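Local coordinates for protein acetyltransferase (PDB 2G3A) that transfers an acetyl group from acetyl-coenzyme A to an acceptor, preferring glucosamine 6-phosphate or dopamine, as a GCN5-related N-acetyltransferase, at residues A[93-96]-A[97-101]. Residues are numbered along the deposited sequence; the frame is centred on the assembly and turned at random.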
loop_
_atom_site.group_PDB
_atom_site.type_symbol
_atom_site.label_atom_id
_atom_site.label_comp_id
_atom_site.label_asym_id
_atom_site.label_seq_id
_atom_site.Cartn_x
_atom_site.Cartn_y
_atom_site.Cartn_z
ATOM N N ALA A 93 6.640 -19.970 -1.771
ATOM C CA ALA A 93 5.717 -18.842 -1.724
ATOM C C ALA A 93 4.328 -19.310 -1.215
ATOM O O ALA A 93 3.749 -18.673 -0.341
ATOM C CB ALA A 93 5.608 -18.152 -3.108
ATOM N N PRO A 94 3.776 -20.414 -1.778
ATOM C CA PRO A 94 2.530 -20.917 -1.163
ATOM C C PRO A 94 2.649 -21.280 0.335
ATOM O O PRO A 94 1.686 -21.099 1.081
ATOM C CB PRO A 94 2.188 -22.142 -2.016
ATOM C CG PRO A 94 2.859 -21.868 -3.347
ATOM C CD PRO A 94 4.151 -21.203 -2.966
ATOM N N LYS A 95 3.814 -21.771 0.763
ATOM C CA LYS A 95 4.030 -22.108 2.169
ATOM C C LYS A 95 3.954 -20.861 3.040
ATOM O O LYS A 95 3.373 -20.893 4.123
ATOM C CB LYS A 95 5.370 -22.823 2.368
ATOM C CG LYS A 95 5.694 -23.136 3.838
ATOM C CD LYS A 95 6.875 -24.084 3.957
ATOM C CE LYS A 95 7.108 -24.506 5.411
ATOM N NZ LYS A 95 8.223 -25.495 5.488
ATOM N N LEU A 96 4.577 -19.777 2.575
ATOM C CA LEU A 96 4.520 -18.493 3.268
ATOM C C LEU A 96 3.092 -17.983 3.335
ATOM O O LEU A 96 2.649 -17.540 4.389
ATOM C CB LEU A 96 5.428 -17.455 2.586
ATOM C CG LEU A 96 6.938 -17.727 2.648
ATOM C CD1 LEU A 96 7.655 -16.872 1.635
ATOM C CD2 LEU A 96 7.505 -17.501 4.050
ATOM N N LEU A 97 2.363 -18.077 2.218
ATOM C CA LEU A 97 0.953 -17.669 2.213
ATOM C C LEU A 97 0.096 -18.514 3.165
ATOM O O LEU A 97 -0.807 -17.999 3.830
ATOM C CB LEU A 97 0.384 -17.733 0.801
ATOM C CG LEU A 97 0.993 -16.713 -0.182
ATOM C CD1 LEU A 97 0.549 -17.070 -1.595
ATOM C CD2 LEU A 97 0.590 -15.262 0.203
ATOM N N ALA A 98 0.367 -19.816 3.201
ATOM C CA ALA A 98 -0.352 -20.726 4.098
ATOM C C ALA A 98 -0.061 -20.434 5.574
ATOM O O ALA A 98 -0.974 -20.466 6.418
ATOM C CB ALA A 98 -0.032 -22.191 3.743
HETATM N N MSE A 99 1.187 -20.104 5.891
HETATM C CA MSE A 99 1.533 -19.741 7.273
HETATM C C MSE A 99 0.877 -18.429 7.706
HETATM O O MSE A 99 0.389 -18.306 8.840
HETATM C CB MSE A 99 3.041 -19.644 7.444
HETATM C CG MSE A 99 3.752 -20.978 7.287
HETATM SE SE MSE A 99 5.663 -20.757 7.545
HETATM C CE MSE A 99 5.695 -19.998 9.374
ATOM N N ALA A 100 0.856 -17.456 6.797
ATOM C CA ALA A 100 0.180 -16.172 7.033
ATOM C C ALA A 100 -1.332 -16.355 7.193
ATOM O O ALA A 100 -1.937 -15.779 8.099
ATOM C CB ALA A 100 0.491 -15.189 5.893
ATOM N N GLU A 101 -1.947 -17.149 6.316
ATOM C CA GLU A 101 -3.392 -17.378 6.407
ATOM C C GLU A 101 -3.769 -18.067 7.726
ATOM O O GLU A 101 -4.742 -17.677 8.392
ATOM C CB GLU A 101 -3.904 -18.186 5.225
ATOM C CG GLU A 101 -5.376 -18.566 5.394
ATOM C CD GLU A 101 -6.019 -19.053 4.115
ATOM O OE1 GLU A 101 -5.436 -18.870 3.034
ATOM O OE2 GLU A 101 -7.132 -19.607 4.189
#
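Ala-93 O takes the N-H of Leu-97 at 3.0 Å with an N-H...O angle of 166°, the first of four consecutive i to i+4 bonds that make this part of the chain an alpha-helix. Pro-94 O accepts from Ala-98 N at 2.8 Å, Lys-95 O from Met-99 N at 2.9 Å, and Leu-96 O from Ala-100 N at 3.0 Å, giving all four carbonyls of 93-96 a backbone donor one turn on. Side-chain carbons crowd the same acceptors. With chi1 at -66°, CG of Met-99 sits beside its own backbone N, the donor to Lys-95 O, and so comes to 3.2 Å from that oxygen, while the selenium of this selenomethionine lies 4.4 Å from Lys-95 CG. Leu-97 does likewise, its CG 3.4 Å from Ala-93 O. Helix 92-106 is the crossover of a beta-alpha-beta unit between parallel strands 75-82 and 111-116 of the GNAT fold; Leu-96 and Leu-97 pack on Leu-81, and Leu-97 also on Tyr-125; Leu-81 and Tyr-125 probably bind CoA. Glu-101 OE2 forms a salt bridge with Arg-105 NE, one turn further along this helix; OE1 reaches off it, to Lys-150 NZ (salt bridge) and Tyr-128 OH (hydrogen bond). Toward the second subunit, Lys-95 forms a cation-pi contact with Phe-18 of that chain.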